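Local coordinates for protein thiamin pyrophosphokinase (Saccharomyces cerevisiae, PDB 1IG0) that transfers a pyrophosphate group from ATP to thiamine, yielding thiamine diphosphate and AMP, as the only yeast enzyme able to make this cofactor, at residues L64-L75 and P91-S102. Sequence-based numbering, arbitrary orientation.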
# COMPACT_ATOMS: atom_id res chain seq x y z
N LEU B 64 -7.59 20.06 -16.16
CA LEU B 64 -6.63 19.27 -16.93
C LEU B 64 -6.70 17.78 -16.62
O LEU B 64 -6.95 17.38 -15.48
CB LEU B 64 -5.21 19.77 -16.65
CG LEU B 64 -4.07 19.16 -17.48
CD1 LEU B 64 -4.15 19.67 -18.91
CD2 LEU B 64 -2.73 19.53 -16.87
N LYS B 65 -6.50 16.96 -17.65
CA LYS B 65 -6.50 15.51 -17.49
C LYS B 65 -5.21 14.98 -18.08
O LYS B 65 -4.91 15.21 -19.25
CB LYS B 65 -7.69 14.86 -18.20
CG LYS B 65 -9.04 15.16 -17.58
CD LYS B 65 -9.58 16.50 -18.04
CE LYS B 65 -10.95 16.78 -17.43
NZ LYS B 65 -11.54 18.02 -18.00
N VAL B 66 -4.44 14.26 -17.27
CA VAL B 66 -3.17 13.71 -17.72
C VAL B 66 -3.10 12.20 -17.55
O VAL B 66 -3.52 11.66 -16.52
CB VAL B 66 -1.99 14.36 -16.94
CG1 VAL B 66 -0.67 13.72 -17.35
CG2 VAL B 66 -1.96 15.86 -17.20
N CYS B 67 -2.56 11.53 -18.56
CA CYS B 67 -2.40 10.08 -18.54
C CYS B 67 -0.92 9.76 -18.46
O CYS B 67 -0.11 10.26 -19.25
CB CYS B 67 -2.98 9.45 -19.81
SG CYS B 67 -4.77 9.26 -19.81
N ALA B 68 -0.55 8.92 -17.49
CA ALA B 68 0.84 8.53 -17.32
C ALA B 68 1.14 7.29 -18.16
O ALA B 68 0.79 6.17 -17.78
CB ALA B 68 1.13 8.25 -15.85
N ASP B 69 1.78 7.51 -19.30
CA ASP B 69 2.16 6.44 -20.22
C ASP B 69 1.07 5.40 -20.45
O ASP B 69 0.09 5.67 -21.13
CB ASP B 69 3.44 5.76 -19.71
CG ASP B 69 4.08 4.87 -20.75
OD1 ASP B 69 3.62 4.88 -21.91
OD2 ASP B 69 5.06 4.17 -20.42
N GLY B 70 1.25 4.21 -19.88
CA GLY B 70 0.29 3.14 -20.04
C GLY B 70 -1.14 3.48 -19.63
O GLY B 70 -2.08 2.80 -20.04
N ALA B 71 -1.30 4.52 -18.83
CA ALA B 71 -2.62 4.94 -18.37
C ALA B 71 -3.53 5.23 -19.56
O ALA B 71 -4.76 5.16 -19.44
CB ALA B 71 -2.50 6.18 -17.50
N ALA B 72 -2.93 5.55 -20.70
CA ALA B 72 -3.70 5.84 -21.91
C ALA B 72 -4.44 4.58 -22.34
O ALA B 72 -5.58 4.65 -22.80
CB ALA B 72 -2.77 6.32 -23.02
N ASN B 73 -3.79 3.43 -22.20
CA ASN B 73 -4.41 2.16 -22.56
C ASN B 73 -5.57 1.92 -21.60
O ASN B 73 -6.66 1.53 -22.02
CB ASN B 73 -3.41 1.00 -22.43
CG ASN B 73 -2.22 1.13 -23.35
OD1 ASN B 73 -2.37 1.48 -24.52
ND2 ASN B 73 -1.03 0.85 -22.83
N ARG B 74 -5.32 2.16 -20.32
CA ARG B 74 -6.32 1.98 -19.28
C ARG B 74 -7.58 2.79 -19.56
O ARG B 74 -8.69 2.27 -19.46
CB ARG B 74 -5.74 2.40 -17.93
CG ARG B 74 -4.44 1.70 -17.56
CD ARG B 74 -4.63 0.20 -17.41
NE ARG B 74 -3.40 -0.46 -16.99
CZ ARG B 74 -3.30 -1.77 -16.74
NH1 ARG B 74 -4.36 -2.55 -16.87
NH2 ARG B 74 -2.14 -2.28 -16.35
N LEU B 75 -7.41 4.06 -19.92
CA LEU B 75 -8.54 4.93 -20.21
C LEU B 75 -9.24 4.45 -21.47
O LEU B 75 -10.47 4.36 -21.52
CB LEU B 75 -8.05 6.37 -20.41
CG LEU B 75 -9.13 7.41 -20.74
CD1 LEU B 75 -10.11 7.51 -19.58
CD2 LEU B 75 -8.47 8.76 -21.01
N PRO B 91 -7.82 12.77 -22.96
CA PRO B 91 -6.91 13.41 -22.00
C PRO B 91 -6.19 14.57 -22.68
O PRO B 91 -6.07 14.59 -23.91
CB PRO B 91 -5.96 12.28 -21.63
CG PRO B 91 -5.85 11.53 -22.91
CD PRO B 91 -7.29 11.47 -23.39
N ASN B 92 -5.72 15.54 -21.90
CA ASN B 92 -5.01 16.67 -22.48
C ASN B 92 -3.59 16.27 -22.84
O ASN B 92 -3.07 16.66 -23.88
CB ASN B 92 -4.98 17.86 -21.51
CG ASN B 92 -6.37 18.40 -21.21
OD1 ASN B 92 -7.01 17.99 -20.24
ND2 ASN B 92 -6.84 19.32 -22.04
N TYR B 93 -2.96 15.47 -21.97
CA TYR B 93 -1.60 15.01 -22.21
C TYR B 93 -1.42 13.52 -21.92
O TYR B 93 -2.16 12.93 -21.13
CB TYR B 93 -0.59 15.74 -21.32
CG TYR B 93 -0.49 17.23 -21.47
CD1 TYR B 93 -1.22 18.08 -20.64
CD2 TYR B 93 0.38 17.80 -22.39
CE1 TYR B 93 -1.07 19.46 -20.71
CE2 TYR B 93 0.54 19.18 -22.48
CZ TYR B 93 -0.19 20.01 -21.63
OH TYR B 93 -0.02 21.37 -21.69
N ILE B 94 -0.41 12.94 -22.56
CA ILE B 94 -0.00 11.56 -22.35
C ILE B 94 1.51 11.71 -22.31
O ILE B 94 2.12 12.21 -23.26
CB ILE B 94 -0.38 10.64 -23.53
CG1 ILE B 94 -1.89 10.47 -23.61
CG2 ILE B 94 0.28 9.28 -23.34
CD1 ILE B 94 -2.34 9.53 -24.72
N ILE B 95 2.13 11.31 -21.20
CA ILE B 95 3.57 11.44 -21.08
C ILE B 95 4.22 10.22 -20.45
O ILE B 95 3.65 9.57 -19.57
CB ILE B 95 3.92 12.71 -20.26
CG1 ILE B 95 5.42 12.97 -20.30
CG2 ILE B 95 3.42 12.56 -18.83
CD1 ILE B 95 5.82 14.32 -19.73
N GLY B 96 5.42 9.90 -20.93
CA GLY B 96 6.17 8.75 -20.44
C GLY B 96 7.09 8.26 -21.54
O GLY B 96 7.21 8.93 -22.57
N ASP B 97 7.73 7.11 -21.35
CA ASP B 97 8.62 6.59 -22.39
C ASP B 97 7.81 6.05 -23.56
O ASP B 97 8.33 5.88 -24.66
CB ASP B 97 9.57 5.52 -21.81
CG ASP B 97 8.84 4.26 -21.40
OD1 ASP B 97 9.12 3.77 -20.28
OD2 ASP B 97 8.02 3.74 -22.18
N LEU B 98 6.53 5.78 -23.30
CA LEU B 98 5.59 5.31 -24.31
C LEU B 98 5.75 3.90 -24.88
O LEU B 98 5.04 3.53 -25.82
CB LEU B 98 5.56 6.30 -25.48
CG LEU B 98 5.47 7.78 -25.12
CD1 LEU B 98 5.35 8.60 -26.39
CD2 LEU B 98 4.29 8.03 -24.20
N ASP B 99 6.66 3.09 -24.34
CA ASP B 99 6.83 1.74 -24.86
C ASP B 99 5.64 0.83 -24.57
O ASP B 99 5.28 -0.01 -25.39
CB ASP B 99 8.12 1.11 -24.31
CG ASP B 99 9.37 1.72 -24.90
OD1 ASP B 99 9.40 1.95 -26.13
OD2 ASP B 99 10.33 1.97 -24.14
N SER B 100 5.04 1.00 -23.40
CA SER B 100 3.89 0.19 -23.01
C SER B 100 2.62 0.64 -23.72
O SER B 100 1.59 -0.03 -23.64
CB SER B 100 3.67 0.27 -21.49
OG SER B 100 3.24 1.57 -21.12
N LEU B 101 2.70 1.77 -24.41
CA LEU B 101 1.56 2.31 -25.12
C LEU B 101 1.16 1.45 -26.31
O LEU B 101 1.97 1.18 -27.20
CB LEU B 101 1.87 3.73 -25.59
CG LEU B 101 0.72 4.56 -26.17
CD1 LEU B 101 -0.38 4.71 -25.13
CD2 LEU B 101 1.24 5.93 -26.58
N SER B 102 -0.09 1.00 -26.32
CA SER B 102 -0.61 0.18 -27.41
C SER B 102 -0.52 0.94 -28.72
O SER B 102 -0.85 2.13 -28.78
CB SER B 102 -2.08 -0.18 -27.13
OG SER B 102 -2.71 -0.69 -28.29
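Parallel strands pair through Cys-67 N to Tyr-93 O (3.0 Å), Ile-95 N to Cys-67 O and Asp-69 N to Ile-95 O. At their start Asn-92 grips Lys-65 twice, donating from N to Lys-65 O and accepting from Lys-65 N at OD1 (2.8 Å). Beyond the strands, the Asn-73 amide spans two backbone groups: OD1 takes Ser-102 N on an in-plane lone pair (2.9 Å), and ND2 donates to Ser-100 O from above the Ser-100 carbonyl plane. An alanine here loses both bonds and is likely to leave the Ser-100 to Ser-102 segment, leading into helix 103-111, less firmly tied to helix 71-78. The Asp-69 carboxylate, CG anti to the backbone N (chi1 -166°), accepts a weak hydrogen bond from Ser-100 OG at OD2. Asp-69 OD2 also lies 3.5 Å from Asp-97 OD2, two unbonded acceptors; the Asp-97 side chain is about 6 Å from bound thiamine. Leu-64 CD1 meets the Tyr-93 ring edge (3.6 Å from CE1), and Ala-72 CB touches both Ile-94 CD1 and Leu-101 CD1. Strand 64-68 lies between strands 38-43 and 93-96 of the α/β/α catalytic domain; helix 126-139 covers the Tyr-93 and Ile-95 face, helix 103-111 Pro-91, Asn-73 and Leu-75.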